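Local coordinates for tail fiber protein (Acinetobacter phage AM24, PDB 5W5P) that probably recognises and degrades the capsular polysaccharide of Acinetobacter baumannii as the trimeric tailspike of the phage, at residues Asp130-Tyr133 / Gly134-Phe138; Pro347-Cys351 / Leu352-Gly356; Asn385-Asp388 / Val389-Thr392. All coordinates share one frame; numbering follows the deposited sequence.

Contact 1. Residues Asp130-Tyr133 / Gly134-Phe138; sequences DVSY and GRVWF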
ATOM      1  N   ASP A 130      23.480 -25.041  14.503  1.00 43.68           N
ATOM      2  CA  ASP A 130      23.092 -25.945  15.581  1.00 44.38           C
ATOM      3  C   ASP A 130      23.331 -25.335  16.957  1.00 47.18           C
ATOM      4  O   ASP A 130      22.526 -25.536  17.875  1.00 49.48           O
ATOM      5  CB  ASP A 130      23.837 -27.271  15.430  1.00 41.45           C
ATOM      6  CG  ASP A 130      23.572 -27.930  14.089  1.00 45.68           C
ATOM      7  OD1 ASP A 130      22.470 -27.729  13.530  1.00 45.98           O
ATOM      8  OD2 ASP A 130      24.467 -28.642  13.586  1.00 50.27           O
ATOM      9  N   VAL A 131      24.420 -24.578  17.127  1.00 46.44           N
ATOM     10  CA  VAL A 131      24.725 -24.006  18.438  1.00 46.08           C
ATOM     11  C   VAL A 131      24.060 -22.655  18.675  1.00 48.02           C
ATOM     12  O   VAL A 131      24.083 -22.155  19.809  1.00 52.46           O
ATOM     13  CB  VAL A 131      26.249 -23.865  18.646  1.00 43.40           C
ATOM     14  CG1 VAL A 131      26.933 -25.206  18.449  1.00 42.13           C
ATOM     15  CG2 VAL A 131      26.827 -22.822  17.700  1.00 40.90           C
ATOM     16  N   SER A 132      23.451 -22.054  17.657  1.00 46.05           N
ATOM     17  CA  SER A 132      22.867 -20.723  17.785  1.00 45.69           C
ATOM     18  C   SER A 132      21.345 -20.729  17.736  1.00 42.98           C
ATOM     19  O   SER A 132      20.736 -19.656  17.760  1.00 43.68           O
ATOM     20  CB  SER A 132      23.417 -19.808  16.692  1.00 44.46           C
ATOM     21  OG  SER A 132      22.990 -20.246  15.413  1.00 43.19           O
ATOM     22  N   TYR A 133      20.722 -21.905  17.671  1.00 41.68           N
ATOM     23  CA  TYR A 133      19.277 -22.031  17.471  1.00 42.55           C
ATOM     24  C   TYR A 133      18.843 -21.324  16.191  1.00 44.32           C
ATOM     25  O   TYR A 133      17.796 -20.679  16.135  1.00 48.13           O
ATOM     26  CB  TYR A 133      18.497 -21.515  18.687  1.00 48.75           C
ATOM     27  CG  TYR A 133      18.832 -22.229  19.975  1.00 55.62           C
ATOM     28  CD1 TYR A 133      19.814 -21.736  20.824  1.00 57.19           C
ATOM     29  CD2 TYR A 133      18.168 -23.396  20.343  1.00 58.01           C
ATOM     30  CE1 TYR A 133      20.132 -22.381  22.005  1.00 63.08           C
ATOM     31  CE2 TYR A 133      18.478 -24.051  21.528  1.00 63.02           C
ATOM     32  CZ  TYR A 133      19.464 -23.538  22.355  1.00 68.99           C
ATOM     33  OH  TYR A 133      19.794 -24.169  23.536  1.00 76.47           O
ATOM     34  N   GLY A 134      19.665 -21.439  15.155  1.00 47.29           N
ATOM     35  CA  GLY A 134      19.345 -20.842  13.873  1.00 48.87           C
ATOM     36  C   GLY A 134      19.564 -19.347  13.789  1.00 50.27           C
ATOM     37  O   GLY A 134      18.700 -18.625  13.281  1.00 50.04           O
ATOM     38  N   ARG A 135      20.696 -18.850  14.278  1.00 49.58           N
ATOM     39  CA  ARG A 135      20.999 -17.418  14.201  1.00 46.62           C
ATOM     40  C   ARG A 135      22.458 -17.286  13.771  1.00 42.84           C
ATOM     41  O   ARG A 135      23.368 -17.276  14.602  1.00 43.40           O
ATOM     42  CB  ARG A 135      20.712 -16.727  15.527  1.00 46.60           C
ATOM     43  CG  ARG A 135      19.244 -16.814  15.929  1.00 43.64           C
ATOM     44  CD  ARG A 135      18.885 -15.864  17.044  1.00 42.10           C
ATOM     45  NE  ARG A 135      19.013 -14.459  16.665  1.00 40.68           N
ATOM     46  CZ  ARG A 135      18.091 -13.779  15.994  1.00 38.32           C
ATOM     47  NH1 ARG A 135      16.978 -14.374  15.604  1.00 39.89           N
ATOM     48  NH2 ARG A 135      18.285 -12.504  15.702  1.00 40.18           N
ATOM     49  N   VAL A 136      22.668 -17.173  12.464  1.00 37.90           N
ATOM     50  CA  VAL A 136      23.994 -17.237  11.866  1.00 39.91           C
ATOM     51  C   VAL A 136      24.341 -15.883  11.263  1.00 41.23           C
ATOM     52  O   VAL A 136      23.473 -15.199  10.706  1.00 46.79           O
ATOM     53  CB  VAL A 136      24.051 -18.364  10.819  1.00 42.27           C
ATOM     54  CG1 VAL A 136      25.461 -18.555  10.289  1.00 41.12           C
ATOM     55  CG2 VAL A 136      23.555 -19.642  11.445  1.00 46.29           C
ATOM     56  N   TRP A 137      25.612 -15.497  11.380  1.00 39.17           N
ATOM     57  CA  TRP A 137      26.108 -14.198  10.939  1.00 41.99           C
ATOM     58  C   TRP A 137      27.436 -14.413  10.226  1.00 45.34           C
ATOM     59  O   TRP A 137      28.334 -15.060  10.772  1.00 44.25           O
ATOM     60  CB  TRP A 137      26.255 -13.256  12.143  1.00 37.41           C
ATOM     61  CG  TRP A 137      26.980 -11.941  11.930  1.00 37.68           C
ATOM     62  CD1 TRP A 137      26.432 -10.750  11.547  1.00 37.44           C
ATOM     63  CD2 TRP A 137      28.380 -11.688  12.135  1.00 39.21           C
ATOM     64  NE1 TRP A 137      27.403  -9.776  11.484  1.00 37.95           N
ATOM     65  CE2 TRP A 137      28.607 -10.326  11.846  1.00 43.26           C
ATOM     66  CE3 TRP A 137      29.459 -12.479  12.541  1.00 40.90           C
ATOM     67  CZ2 TRP A 137      29.874  -9.741  11.942  1.00 39.25           C
ATOM     68  CZ3 TRP A 137      30.712 -11.899  12.635  1.00 39.61           C
ATOM     69  CH2 TRP A 137      30.909 -10.546  12.334  1.00 41.73           C
ATOM     70  N   PHE A 138      27.561 -13.873   9.013  1.00 37.54           N
ATOM     71  CA  PHE A 138      28.646 -14.240   8.115  1.00 38.05           C
ATOM     72  C   PHE A 138      29.784 -13.226   8.069  1.00 49.39           C
ATOM     73  O   PHE A 138      30.786 -13.481   7.394  1.00 51.71           O
ATOM     74  CB  PHE A 138      28.100 -14.463   6.706  1.00 39.39           C
ATOM     75  CG  PHE A 138      27.363 -15.765   6.539  1.00 42.86           C
ATOM     76  CD1 PHE A 138      26.021 -15.873   6.881  1.00 43.39           C
ATOM     77  CD2 PHE A 138      28.012 -16.885   6.040  1.00 43.11           C
ATOM     78  CE1 PHE A 138      25.341 -17.071   6.724  1.00 40.83           C
ATOM     79  CE2 PHE A 138      27.336 -18.084   5.880  1.00 42.95           C
ATOM     80  CZ  PHE A 138      25.996 -18.174   6.220  1.00 41.07           C
TER
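Gly134 follows Ser132 and Tyr133 where helix 122-132 gives way to strand 135-140, and two residues in succession with positive phi, Tyr133 and Gly134, turn the chain between them. Its backbone pairs with Glu165, on the strand alongside. Arg135 is the residue tied directly to the helix end: its N donates to Ser132 OG, 2.9 Å away, in a nearly straight bond with an N-H...O angle of 163°. The serine hydroxyl reaches that amide because OG sits between its own backbone N and carbonyl carbon, chi1 66°. The same OG is hydrogen-bonded to Ala128 O, one turn back in the helix, so this buried hydroxyl links the last helical turn to the first strand residue. Arg135 CB and CG both pack against Ser132 O, with CG 3.7 Å away. Farther out the chain bends at chi3, and its guanidinium leaves the turn to hydrogen-bond Leu163 O through NH1 and to form a salt bridge with Glu165; a zinc ion lies about 4 Å from this side chain. Val136 adds a looser touch, its CG2 4.1 Å from Ser132 OG, while its side chain packs back on Ala128 and Val129. The whole is a helix-to-strand turn leading into the parallel beta-helix, with the helix packed against the strand that follows it, where Tyr133 and Arg135 pack on Asp142 and Gly170 of a neighbouring subunit.

Contact 2. Residues Pro347-Cys351 / Leu352-Gly356; sequences PTLKC and LIELG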
ATOM      1  N   PRO A 347      10.003 -11.233 -24.606  1.00 43.89           N
ATOM      2  CA  PRO A 347       9.829 -11.244 -26.069  1.00 42.32           C
ATOM      3  C   PRO A 347       8.913 -12.350 -26.575  1.00 42.67           C
ATOM      4  O   PRO A 347       8.374 -12.224 -27.681  1.00 56.28           O
ATOM      5  CB  PRO A 347      11.259 -11.415 -26.591  1.00 43.47           C
ATOM      6  CG  PRO A 347      12.114 -10.867 -25.508  1.00 42.82           C
ATOM      7  CD  PRO A 347      11.431 -11.262 -24.237  1.00 43.38           C
ATOM      8  N   THR A 348       8.708 -13.421 -25.808  1.00 42.28           N
ATOM      9  CA  THR A 348       7.814 -14.488 -26.245  1.00 44.85           C
ATOM     10  C   THR A 348       6.397 -14.315 -25.695  1.00 42.27           C
ATOM     11  O   THR A 348       5.425 -14.379 -26.452  1.00 43.78           O
ATOM     12  CB  THR A 348       8.377 -15.854 -25.840  1.00 48.70           C
ATOM     13  OG1 THR A 348       9.620 -16.078 -26.515  1.00 53.63           O
ATOM     14  CG2 THR A 348       7.405 -16.961 -26.221  1.00 43.60           C
ATOM     15  N   LEU A 349       6.263 -14.096 -24.384  1.00 40.79           N
ATOM     16  CA  LEU A 349       4.943 -13.878 -23.801  1.00 41.63           C
ATOM     17  C   LEU A 349       4.372 -12.513 -24.157  1.00 39.99           C
ATOM     18  O   LEU A 349       3.148 -12.351 -24.156  1.00 39.02           O
ATOM     19  CB  LEU A 349       5.010 -14.035 -22.282  1.00 43.80           C
ATOM     20  CG  LEU A 349       5.528 -15.396 -21.809  1.00 45.34           C
ATOM     21  CD1 LEU A 349       5.502 -15.484 -20.293  1.00 45.82           C
ATOM     22  CD2 LEU A 349       4.713 -16.526 -22.436  1.00 42.84           C
ATOM     23  N   LYS A 350       5.233 -11.542 -24.470  1.00 40.21           N
ATOM     24  CA  LYS A 350       4.829 -10.196 -24.881  1.00 40.62           C
ATOM     25  C   LYS A 350       3.919  -9.548 -23.839  1.00 38.29           C
ATOM     26  O   LYS A 350       2.846  -9.027 -24.148  1.00 42.27           O
ATOM     27  CB  LYS A 350       4.174 -10.215 -26.263  1.00 42.89           C
ATOM     28  CG  LYS A 350       5.128 -10.609 -27.368  1.00 41.49           C
ATOM     29  CD  LYS A 350       4.442 -10.588 -28.716  1.00 44.70           C
ATOM     30  CE  LYS A 350       5.402 -10.959 -29.831  1.00 47.58           C
ATOM     31  NZ  LYS A 350       6.593 -10.070 -29.854  1.00 51.26           N
ATOM     32  N   CYS A 351       4.364  -9.587 -22.588  1.00 37.96           N
ATOM     33  CA  CYS A 351       3.641  -8.960 -21.495  1.00 36.89           C
ATOM     34  C   CYS A 351       4.582  -8.808 -20.309  1.00 37.62           C
ATOM     35  O   CYS A 351       5.569  -9.537 -20.182  1.00 37.31           O
ATOM     36  CB  CYS A 351       2.399  -9.769 -21.102  1.00 41.28           C
ATOM     37  SG  CYS A 351       2.725 -11.349 -20.293  1.00 44.52           S
ATOM     38  N   LEU A 352       4.272  -7.834 -19.451  1.00 35.49           N
ATOM     39  CA  LEU A 352       4.993  -7.674 -18.197  1.00 34.99           C
ATOM     40  C   LEU A 352       4.432  -8.574 -17.108  1.00 43.25           C
ATOM     41  O   LEU A 352       5.185  -9.050 -16.249  1.00 44.37           O
ATOM     42  CB  LEU A 352       4.934  -6.217 -17.744  1.00 34.70           C
ATOM     43  CG  LEU A 352       6.058  -5.336 -18.285  1.00 39.35           C
ATOM     44  CD1 LEU A 352       5.780  -3.883 -17.968  1.00 40.55           C
ATOM     45  CD2 LEU A 352       7.403  -5.780 -17.704  1.00 35.26           C
ATOM     46  N   ILE A 353       3.124  -8.810 -17.125  1.00 38.84           N
ATOM     47  CA  ILE A 353       2.460  -9.651 -16.140  1.00 35.38           C
ATOM     48  C   ILE A 353       1.480 -10.559 -16.867  1.00 38.30           C
ATOM     49  O   ILE A 353       0.727 -10.106 -17.734  1.00 42.20           O
ATOM     50  CB  ILE A 353       1.730  -8.821 -15.066  1.00 34.44           C
ATOM     51  CG1 ILE A 353       2.739  -8.043 -14.218  1.00 35.66           C
ATOM     52  CG2 ILE A 353       0.869  -9.723 -14.188  1.00 33.16           C
ATOM     53  CD1 ILE A 353       2.110  -7.004 -13.324  1.00 37.38           C
ATOM     54  N   GLU A 354       1.505 -11.840 -16.531  1.00 38.27           N
ATOM     55  CA  GLU A 354       0.521 -12.797 -17.000  1.00 38.97           C
ATOM     56  C   GLU A 354      -0.307 -13.255 -15.810  1.00 41.82           C
ATOM     57  O   GLU A 354       0.247 -13.603 -14.763  1.00 43.03           O
ATOM     58  CB  GLU A 354       1.194 -13.990 -17.679  1.00 39.53           C
ATOM     59  CG  GLU A 354       0.265 -15.171 -17.904  1.00 41.22           C
ATOM     60  CD  GLU A 354       0.978 -16.367 -18.502  1.00 45.75           C
ATOM     61  OE1 GLU A 354       1.625 -16.212 -19.561  1.00 45.09           O
ATOM     62  OE2 GLU A 354       0.891 -17.467 -17.912  1.00 49.77           O
ATOM     63  N   LEU A 355      -1.627 -13.226 -15.964  1.00 43.51           N
ATOM     64  CA  LEU A 355      -2.559 -13.729 -14.968  1.00 42.68           C
ATOM     65  C   LEU A 355      -3.379 -14.857 -15.576  1.00 44.97           C
ATOM     66  O   LEU A 355      -3.340 -15.110 -16.784  1.00 43.89           O
ATOM     67  CB  LEU A 355      -3.490 -12.618 -14.455  1.00 34.07           C
ATOM     68  CG  LEU A 355      -2.836 -11.343 -13.915  1.00 40.47           C
ATOM     69  CD1 LEU A 355      -3.889 -10.311 -13.510  1.00 34.49           C
ATOM     70  CD2 LEU A 355      -1.882 -11.654 -12.746  1.00 33.22           C
ATOM     71  N   GLY A 356      -4.127 -15.545 -14.720  1.00 48.11           N
ATOM     72  CA  GLY A 356      -5.112 -16.484 -15.206  1.00 47.47           C
ATOM     73  C   GLY A 356      -6.387 -15.787 -15.638  1.00 46.31           C
ATOM     74  O   GLY A 356      -6.810 -14.793 -15.048  1.00 46.91           O
TER
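Leu349 and Glu354 meet across a short connection of the parallel beta-helix, where helix 346-349 turns through Lys350 (phi 56°) into strand 353-354. Their side chains run at about a right angle to each other, and a leucine methyl meets one carboxylate oxygen, Leu349 CD1 lying 4.0 Å from Glu354 OE1. The glutamate stands up from the strand with CG anti to its backbone N, chi1 167°, and continues extended, which carries the carboxylate out to the level of the leucine methyl. One carboxylate oxygen thus has an apolar neighbour, while OE2 is the partner of Lys324 in a long, weak ion pair. Leu349 also packs on Val321 and Lys324, so the pair lies over the preceding strand 321-328.

Closer to the backbone, Cys351 turns its sulfur along the chain that follows. SG is 3.7 Å from Ile353 C and approaches the glutamate at its base, 4.0 Å from Glu354 CB. Leu352 and Ile353 take the other direction and enter the hydrophobic interior, the first among Phe338, Phe374 and Tyr386, the second against Phe333 and Phe369. Within the strand, Ile353 points inward and Glu354 toward the helix side. The thiol is set between its backbone N and carbonyl carbon, chi1 70°, and this rotation brings Cys351 SG to 3.5 Å from Ile353 O.

Contact 3. Residues Asn385-Asp388 / Val389-Thr392; sequences NYAD and VKFT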
ATOM      1  N   ASN A 385       0.351  -7.418 -30.544  1.00 49.07           N
ATOM      2  CA  ASN A 385       0.213  -8.613 -29.725  1.00 41.68           C
ATOM      3  C   ASN A 385       0.713  -8.416 -28.305  1.00 40.61           C
ATOM      4  O   ASN A 385       0.743  -9.382 -27.538  1.00 40.23           O
ATOM      5  CB  ASN A 385       0.942  -9.790 -30.373  1.00 42.65           C
ATOM      6  CG  ASN A 385       0.152 -10.397 -31.516  1.00 49.31           C
ATOM      7  OD1 ASN A 385      -0.941 -10.922 -31.313  1.00 48.68           O
ATOM      8  ND2 ASN A 385       0.694 -10.313 -32.727  1.00 44.85           N
ATOM      9  N   TYR A 386       1.090  -7.196 -27.931  1.00 41.49           N
ATOM     10  CA  TYR A 386       1.593  -6.910 -26.594  1.00 39.72           C
ATOM     11  C   TYR A 386       0.504  -6.287 -25.729  1.00 41.47           C
ATOM     12  O   TYR A 386      -0.278  -5.452 -26.195  1.00 43.50           O
ATOM     13  CB  TYR A 386       2.802  -5.965 -26.642  1.00 41.17           C
ATOM     14  CG  TYR A 386       3.304  -5.605 -25.259  1.00 40.32           C
ATOM     15  CD1 TYR A 386       4.273  -6.376 -24.633  1.00 40.83           C
ATOM     16  CD2 TYR A 386       2.787  -4.517 -24.568  1.00 38.04           C
ATOM     17  CE1 TYR A 386       4.720  -6.070 -23.360  1.00 39.05           C
ATOM     18  CE2 TYR A 386       3.223  -4.209 -23.297  1.00 39.06           C
ATOM     19  CZ  TYR A 386       4.192  -4.986 -22.698  1.00 37.88           C
ATOM     20  OH  TYR A 386       4.625  -4.673 -21.430  1.00 39.12           O
ATOM     21  N   ALA A 387       0.472  -6.685 -24.459  1.00 41.29           N
ATOM     22  CA  ALA A 387      -0.312  -6.003 -23.440  1.00 39.86           C
ATOM     23  C   ALA A 387       0.455  -6.087 -22.130  1.00 41.60           C
ATOM     24  O   ALA A 387       1.083  -7.107 -21.850  1.00 42.82           O
ATOM     25  CB  ALA A 387      -1.707  -6.615 -23.281  1.00 36.66           C
ATOM     26  N   ASP A 388       0.412  -5.012 -21.338  1.00 41.31           N
ATOM     27  CA  ASP A 388       1.156  -5.003 -20.080  1.00 37.75           C
ATOM     28  C   ASP A 388       0.734  -6.157 -19.174  1.00 39.18           C
ATOM     29  O   ASP A 388       1.583  -6.813 -18.560  1.00 38.94           O
ATOM     30  CB  ASP A 388       0.977  -3.662 -19.362  1.00 37.56           C
ATOM     31  CG  ASP A 388       1.713  -2.522 -20.053  1.00 38.80           C
ATOM     32  OD1 ASP A 388       2.906  -2.685 -20.386  1.00 39.18           O
ATOM     33  OD2 ASP A 388       1.097  -1.453 -20.258  1.00 39.30           O
ATOM     34  N   VAL A 389      -0.568  -6.432 -19.090  1.00 40.67           N
ATOM     35  CA  VAL A 389      -1.118  -7.492 -18.244  1.00 38.63           C
ATOM     36  C   VAL A 389      -1.979  -8.388 -19.131  1.00 39.19           C
ATOM     37  O   VAL A 389      -3.015  -7.945 -19.640  1.00 41.70           O
ATOM     38  CB  VAL A 389      -1.940  -6.929 -17.075  1.00 40.21           C
ATOM     39  CG1 VAL A 389      -2.437  -8.051 -16.169  1.00 38.76           C
ATOM     40  CG2 VAL A 389      -1.129  -5.899 -16.285  1.00 33.52           C
ATOM     41  N   LYS A 390      -1.562  -9.639 -19.313  1.00 42.27           N
ATOM     42  CA  LYS A 390      -2.237 -10.576 -20.209  1.00 43.04           C
ATOM     43  C   LYS A 390      -3.020 -11.615 -19.416  1.00 41.83           C
ATOM     44  O   LYS A 390      -2.476 -12.246 -18.500  1.00 39.89           O
ATOM     45  CB  LYS A 390      -1.237 -11.280 -21.128  1.00 41.26           C
ATOM     46  CG  LYS A 390      -1.132 -10.650 -22.497  1.00 42.66           C
ATOM     47  CD  LYS A 390      -0.245 -11.458 -23.422  1.00 42.77           C
ATOM     48  CE  LYS A 390      -0.023 -10.708 -24.721  1.00 41.13           C
ATOM     49  NZ  LYS A 390       1.022 -11.338 -25.554  1.00 43.91           N
ATOM     50  N   PHE A 391      -4.282 -11.805 -19.789  1.00 40.07           N
ATOM     51  CA  PHE A 391      -5.162 -12.772 -19.143  1.00 40.00           C
ATOM     52  C   PHE A 391      -6.441 -12.887 -19.965  1.00 42.68           C
ATOM     53  O   PHE A 391      -6.717 -12.065 -20.844  1.00 41.67           O
ATOM     54  CB  PHE A 391      -5.479 -12.371 -17.697  1.00 39.79           C
ATOM     55  CG  PHE A 391      -6.205 -11.059 -17.570  1.00 38.51           C
ATOM     56  CD1 PHE A 391      -5.505  -9.868 -17.487  1.00 42.04           C
ATOM     57  CD2 PHE A 391      -7.592 -11.019 -17.523  1.00 40.21           C
ATOM     58  CE1 PHE A 391      -6.177  -8.659 -17.365  1.00 43.57           C
ATOM     59  CE2 PHE A 391      -8.267  -9.816 -17.403  1.00 35.04           C
ATOM     60  CZ  PHE A 391      -7.558  -8.636 -17.322  1.00 40.07           C
ATOM     61  N   THR A 392      -7.221 -13.923 -19.666  1.00 41.96           N
ATOM     62  CA  THR A 392      -8.551 -14.103 -20.236  1.00 41.38           C
ATOM     63  C   THR A 392      -9.561 -14.132 -19.097  1.00 42.96           C
ATOM     64  O   THR A 392      -9.444 -14.952 -18.178  1.00 45.84           O
ATOM     65  CB  THR A 392      -8.632 -15.386 -21.065  1.00 42.65           C
ATOM     66  OG1 THR A 392      -7.514 -15.454 -21.958  1.00 45.52           O
ATOM     67  CG2 THR A 392      -9.917 -15.422 -21.869  1.00 39.61           C
TER
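Lys390 reaches back over Ala387 to the main chain of Asn385, whose own side chain takes little part. The close-packed part lies at the bend before strand 389-390. There Ala387 CB faces the lysine stem, 4.2 Å from Lys390 CG, and the aliphatic chain runs extended past the alanine backbone. At its tip Lys390 NZ donates to Asn385 O over 2.8 Å, nearly in line with the carbonyl (C=O...N angle 172°). The ammonium is also hydrogen-bonded to Leu349 O, with a weaker bond to Lys350 O, so backbone carbonyls from two successive connections surround it.

A second bond stiffens the same bend: Tyr386 OH donates to Asp388 OD1, 2.8 Å away, meeting the carboxylate on its anti side and 23° out of its plane. Asp388 OD2 is hydrogen-bonded to Thr413 OG1, and this buried acid is thereby held at both oxygens. Val389, by contrast with the lysine, turns its side chain to Phe369 in the interior.

The looser side is that of Asn385, whose exposed side chain comes no nearer than 5.1 Å to residues 389-392. Here a lysine of strand 389-390 lies across its own turn and binds main-chain carbonyls of two successive connections of a parallel beta-helix.

How the contacts relate
Contacts 2 and 3 are neighbours, their centres about 6 Å apart, on adjoining parallel strands 353-354 and 389-390 at one end of a seven-stranded sheet. The backbone of Lys390 joins them, its N lying 2.8 Å from Ile353 O in a probable hydrogen bond between the two strands. Packing adds to this where Cys351 CB comes within 3.1 Å of Ala387 O. Contact 1 stands apart, with its centre about 41 Å from that of contact 2 and 46 Å from that of contact 3, near the start of the beta-helix. It alone of the three meets other subunits and has a zinc ion nearby.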